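Local coordinates for protein type I modular polyketide synthase (Streptomyces albus subsp. albus, PDB 6IYT) that probably selects an ethylmalonyl extender unit from its coenzyme A thioester and transfers it within the salinomycin polyketide synthase, at residues A[148-153]-A[192-197]; A[187-192]-A[215-220]. All coordinates share one frame; numbering follows the deposited sequence.

Interaction 1 of 2, residues A[148-153]-A[192-197]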
loop_
_atom_site.group_PDB
_atom_site.type_symbol
_atom_site.label_atom_id
_atom_site.label_comp_id
_atom_site.label_asym_id
_atom_site.label_seq_id
_atom_site.Cartn_x
_atom_site.Cartn_y
_atom_site.Cartn_z
ATOM N N ALA A 148 17.351 -0.327 -4.049
ATOM C CA ALA A 148 18.030 -1.596 -3.769
ATOM C C ALA A 148 17.061 -2.756 -3.722
ATOM O O ALA A 148 17.356 -3.844 -4.228
ATOM C CB ALA A 148 18.795 -1.507 -2.460
ATOM N N ARG A 149 15.952 -2.573 -3.007
ATOM C CA ARG A 149 14.980 -3.609 -2.886
ATOM C C ARG A 149 14.305 -3.843 -4.202
ATOM O O ARG A 149 14.076 -4.990 -4.594
ATOM C CB ARG A 149 13.964 -3.280 -1.814
ATOM C CG ARG A 149 12.948 -4.393 -1.605
ATOM C CD ARG A 149 13.609 -5.675 -1.112
ATOM N NE ARG A 149 12.615 -6.582 -0.547
ATOM C CZ ARG A 149 12.738 -7.895 -0.465
ATOM N NH1 ARG A 149 11.802 -8.592 0.157
ATOM N NH2 ARG A 149 13.834 -8.498 -0.896
ATOM N N PHE A 150 14.050 -2.759 -4.929
ATOM C CA PHE A 150 13.431 -2.853 -6.260
ATOM C C PHE A 150 14.334 -3.659 -7.225
ATOM O O PHE A 150 13.874 -4.577 -7.847
ATOM C CB PHE A 150 13.122 -1.434 -6.806
ATOM C CG PHE A 150 12.425 -1.415 -8.152
ATOM C CD1 PHE A 150 13.129 -1.671 -9.326
ATOM C CD2 PHE A 150 11.100 -1.013 -8.253
ATOM C CE1 PHE A 150 12.490 -1.626 -10.549
ATOM C CE2 PHE A 150 10.481 -0.903 -9.487
ATOM C CZ PHE A 150 11.176 -1.241 -10.628
ATOM N N ALA A 151 15.652 -3.481 -7.103
ATOM C CA ALA A 151 16.597 -4.244 -7.924
ATOM C C ALA A 151 16.552 -5.723 -7.613
ATOM O O ALA A 151 16.548 -6.551 -8.543
ATOM C CB ALA A 151 18.011 -3.712 -7.744
ATOM N N GLU A 152 16.484 -6.072 -6.324
ATOM C CA GLU A 152 16.403 -7.489 -5.908
ATOM C C GLU A 152 15.159 -8.130 -6.476
ATOM O O GLU A 152 15.189 -9.262 -6.953
ATOM C CB GLU A 152 16.371 -7.628 -4.375
ATOM C CG GLU A 152 17.565 -7.022 -3.650
ATOM C CD GLU A 152 17.500 -7.214 -2.120
ATOM O OE1 GLU A 152 16.402 -7.560 -1.594
ATOM O OE2 GLU A 152 18.577 -7.120 -1.462
ATOM N N VAL A 153 14.027 -7.460 -6.299
ATOM C CA VAL A 153 12.763 -8.040 -6.680
ATOM C C VAL A 153 12.602 -8.105 -8.224
ATOM O O VAL A 153 12.204 -9.121 -8.766
ATOM C CB VAL A 153 11.615 -7.246 -6.092
ATOM C CG1 VAL A 153 10.293 -7.851 -6.543
ATOM C CG2 VAL A 153 11.714 -7.229 -4.568
ATOM N N MET A 192 5.136 -3.005 -4.802
ATOM C CA MET A 192 4.500 -3.217 -3.457
ATOM C C MET A 192 5.483 -3.871 -2.479
ATOM O O MET A 192 5.605 -3.465 -1.315
ATOM C CB MET A 192 3.258 -4.082 -3.595
ATOM C CG MET A 192 2.047 -3.327 -4.063
ATOM S SD MET A 192 0.523 -4.308 -3.949
ATOM C CE MET A 192 0.874 -5.657 -5.026
ATOM N N VAL A 193 6.236 -4.824 -2.964
ATOM C CA VAL A 193 7.219 -5.447 -2.129
ATOM C C VAL A 193 8.294 -4.439 -1.748
ATOM O O VAL A 193 8.782 -4.440 -0.614
ATOM C CB VAL A 193 7.856 -6.667 -2.838
ATOM C CG1 VAL A 193 9.025 -7.194 -2.018
ATOM C CG2 VAL A 193 6.816 -7.769 -3.071
ATOM N N SER A 194 8.714 -3.600 -2.698
ATOM C CA SER A 194 9.816 -2.674 -2.431
ATOM C C SER A 194 9.401 -1.531 -1.523
ATOM O O SER A 194 10.220 -1.004 -0.756
ATOM C CB SER A 194 10.374 -2.099 -3.731
ATOM O OG SER A 194 10.798 -3.138 -4.586
ATOM N N LEU A 195 8.134 -1.142 -1.595
ATOM C CA LEU A 195 7.617 -0.110 -0.702
ATOM C C LEU A 195 7.591 -0.575 0.745
ATOM O O LEU A 195 7.859 0.203 1.652
ATOM C CB LEU A 195 6.237 0.376 -1.135
ATOM C CG LEU A 195 6.121 1.209 -2.388
ATOM C CD1 LEU A 195 4.655 1.466 -2.690
ATOM C CD2 LEU A 195 6.855 2.530 -2.288
ATOM N N ALA A 196 7.462 -1.874 0.965
ATOM C CA ALA A 196 7.504 -2.382 2.354
ATOM C C ALA A 196 8.916 -2.160 2.981
ATOM O O ALA A 196 9.041 -1.840 4.177
ATOM C CB ALA A 196 7.126 -3.825 2.389
ATOM N N ALA A 197 9.956 -2.147 2.146
ATOM C CA ALA A 197 11.293 -1.900 2.627
ATOM C C ALA A 197 11.524 -0.449 3.055
ATOM O O ALA A 197 12.370 -0.190 3.883
ATOM C CB ALA A 197 12.325 -2.306 1.585
HETATM O O HOH W 1 10.234 -5.977 1.052
#

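Interaction 2 of 2, residues A[187-192]-A[215-220]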
loop_
_atom_site.group_PDB
_atom_site.type_symbol
_atom_site.label_atom_id
_atom_site.label_comp_id
_atom_site.label_asym_id
_atom_site.label_seq_id
_atom_site.Cartn_x
_atom_site.Cartn_y
_atom_site.Cartn_z
ATOM N N VAL A 187 4.978 -5.635 -12.400
ATOM C CA VAL A 187 5.495 -4.318 -11.990
ATOM C C VAL A 187 4.876 -3.876 -10.635
ATOM O O VAL A 187 5.591 -3.502 -9.731
ATOM C CB VAL A 187 5.235 -3.267 -13.047
ATOM C CG1 VAL A 187 5.424 -1.891 -12.464
ATOM C CG2 VAL A 187 6.155 -3.485 -14.226
ATOM N N LEU A 188 3.560 -4.056 -10.487
ATOM C CA LEU A 188 2.882 -3.804 -9.203
ATOM C C LEU A 188 3.463 -4.618 -8.061
ATOM O O LEU A 188 3.609 -4.115 -6.963
ATOM C CB LEU A 188 1.394 -4.095 -9.329
ATOM C CG LEU A 188 0.369 -2.967 -9.400
ATOM C CD1 LEU A 188 0.916 -1.634 -9.822
ATOM C CD2 LEU A 188 -0.856 -3.369 -10.218
ATOM N N PHE A 189 3.692 -5.913 -8.311
ATOM C CA PHE A 189 4.343 -6.786 -7.375
ATOM C C PHE A 189 5.694 -6.203 -6.915
ATOM O O PHE A 189 5.946 -6.094 -5.732
ATOM C CB PHE A 189 4.562 -8.150 -8.014
ATOM C CG PHE A 189 5.487 -9.037 -7.251
ATOM C CD1 PHE A 189 5.012 -9.809 -6.203
ATOM C CD2 PHE A 189 6.754 -9.250 -7.689
ATOM C CE1 PHE A 189 5.843 -10.683 -5.515
ATOM C CE2 PHE A 189 7.590 -10.132 -7.040
ATOM C CZ PHE A 189 7.125 -10.861 -5.943
ATOM N N THR A 190 6.497 -5.742 -7.864
ATOM C CA THR A 190 7.827 -5.242 -7.547
ATOM C C THR A 190 7.715 -3.980 -6.736
ATOM O O THR A 190 8.374 -3.847 -5.717
ATOM C CB THR A 190 8.670 -4.979 -8.816
ATOM O OG1 THR A 190 8.130 -3.868 -9.537
ATOM C CG2 THR A 190 8.662 -6.158 -9.655
ATOM N N VAL A 191 6.781 -3.132 -7.101
ATOM C CA VAL A 191 6.618 -1.862 -6.413
ATOM C C VAL A 191 6.093 -2.089 -4.967
ATOM O O VAL A 191 6.635 -1.510 -4.005
ATOM C CB VAL A 191 5.687 -0.922 -7.179
ATOM C CG1 VAL A 191 5.253 0.213 -6.300
ATOM C CG2 VAL A 191 6.362 -0.397 -8.426
ATOM N N MET A 192 5.136 -3.005 -4.802
ATOM C CA MET A 192 4.500 -3.217 -3.457
ATOM C C MET A 192 5.483 -3.871 -2.479
ATOM O O MET A 192 5.605 -3.465 -1.315
ATOM C CB MET A 192 3.258 -4.082 -3.595
ATOM C CG MET A 192 2.047 -3.327 -4.063
ATOM S SD MET A 192 0.523 -4.308 -3.949
ATOM C CE MET A 192 0.874 -5.657 -5.026
ATOM N N GLY A 215 -2.452 -9.255 -4.882
ATOM C CA GLY A 215 -1.710 -8.703 -3.755
ATOM C C GLY A 215 -1.206 -9.764 -2.788
ATOM O O GLY A 215 -0.287 -9.519 -1.992
ATOM N N GLU A 216 -1.925 -10.867 -2.693
ATOM C CA GLU A 216 -1.488 -11.930 -1.798
ATOM C C GLU A 216 -0.128 -12.476 -2.214
ATOM O O GLU A 216 0.565 -13.064 -1.409
ATOM C CB GLU A 216 -2.528 -13.047 -1.739
ATOM C CG GLU A 216 -3.761 -12.687 -0.914
ATOM C CD GLU A 216 -4.509 -13.903 -0.370
ATOM O OE1 GLU A 216 -5.015 -13.820 0.774
ATOM O OE2 GLU A 216 -4.505 -14.978 -1.026
ATOM N N ILE A 217 0.207 -12.378 -3.502
ATOM C CA ILE A 217 1.544 -12.850 -3.959
ATOM C C ILE A 217 2.661 -11.937 -3.384
ATOM O O ILE A 217 3.668 -12.416 -2.823
ATOM C CB ILE A 217 1.634 -12.875 -5.482
ATOM C CG1 ILE A 217 0.529 -13.754 -6.076
ATOM C CG2 ILE A 217 3.003 -13.351 -5.910
ATOM C CD1 ILE A 217 0.298 -13.530 -7.563
ATOM N N ALA A 218 2.428 -10.627 -3.402
ATOM C CA ALA A 218 3.342 -9.683 -2.717
ATOM C C ALA A 218 3.383 -9.899 -1.194
ATOM O O ALA A 218 4.463 -9.899 -0.589
ATOM C CB ALA A 218 2.982 -8.248 -3.037
ATOM N N ALA A 219 2.233 -10.150 -0.602
ATOM C CA ALA A 219 2.158 -10.424 0.826
ATOM C C ALA A 219 2.989 -11.658 1.213
ATOM O O ALA A 219 3.742 -11.644 2.219
ATOM C CB ALA A 219 0.725 -10.622 1.227
ATOM N N ALA A 220 2.875 -12.712 0.406
ATOM C CA ALA A 220 3.649 -13.951 0.625
ATOM C C ALA A 220 5.143 -13.716 0.467
ATOM O O ALA A 220 5.959 -14.334 1.175
ATOM C CB ALA A 220 3.191 -15.026 -0.332
#

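Interaction 1 of 2, residues A[148-153]-A[192-197]
Ser194 meets the first turn of segment 148-153 almost at backbone level. Its OG lies 3.1 Å from Phe150 CA, and the CA atoms of Arg149 and Ser194 are 5.3 Å apart. With so small a side chain at the crossing, helices 144-158 and 181-200 can come close. The axes of the two short segments approach to 8.5 Å and run roughly antiparallel, at 146°. The Ser194 hydroxyl makes no hydrogen bond across this tight side. It sits beside its own backbone N (chi1 -57°) and bonds to Thr190 O, one turn back. Next to it, Val153 CG2 lies 3.7 Å from Val193 CG1.

The aliphatic part of Arg149 still packs closely, with Arg149 CG 3.9 Å from Ala197 CB. The chain then bends at chi2, and the guanidinium slants past Val193 CG1. This polar end is the looser, partly exposed side. Val153 CG2 lies above one guanidinium face, toward its rim. At the edge, Arg149 NH2 makes a salt bridge to Glu152 OE1 at 2.8 Å. Arg149 NE donates to a water at 2.9 Å, and this water donates to Val193 O. With no direct hydrogen bond across, close fit probably sets the spacing of the segments, while water links their polar groups at the looser side.

Interaction 2 of 2, residues A[187-192]-A[215-220]
Val187 O is gripped by two donors from its own helix. Thr190 OG1 donates to it at 2.6 Å, in the carbonyl plane and on a lone pair, and Val191 N donates at 2.9 Å. This ties the Thr190 hydroxyl back to the helix, on the flank turned away from segment 215-220. The contact itself is an apolar helix-helix packing in the alpha/beta-hydrolase-like core of the acyltransferase. Helix 215-223 follows strand 208-211 and a GxSxG sequence that ends at Gly215, consistent with a nucleophile elbow. The segment axes run in the same general sense, 39° apart, with a closest approach of 9.4 Å.

Phe189 carries one half of the contact. With CG anti to the backbone N (chi1 167°), it brings CD1 and CE1 of its ring up to the backbone of Ile217 and Ala218. Phe189 CD1 lies 3.9 Å from Ala218 CA. Phe189 CE1 is equally close to Ile217 CG2, at 3.9 Å. Ile217 O comes to the ring edge, near its plane. Ala231 of helix 228-245 packs on both Phe189 and Ile217, and Ile217 also touches Val234 of that helix.

Met192 fills the other half. Its chain bends at the last torsion (chi3 -61°), which places the methyl Met192 CE 3.9 Å from Ala218 CB and 4.2 Å from Gly215 CA.

Interactions 1 and 2 both use helix 181-200 and share Met192, which touches across interaction 2 alone. The helix packs against both helix 144-158 and helix 215-223, and the contact centres are about 10 Å apart. Side chains of the two contacts touch directly. Val153 CG1 of interaction 1 lies 3.6 Å from Phe189 CE2 of interaction 2. Phe150 CE2 is 3.8 Å from Thr190 OG1. Val193 uses both methyls, and Val193 CG2 lies 3.9 Å from Ala218 CB. Interaction 2 includes Gly215, the last residue of the probable nucleophile elbow. Interaction 1 does not include the elbow; it meets interaction 2 through these side chains.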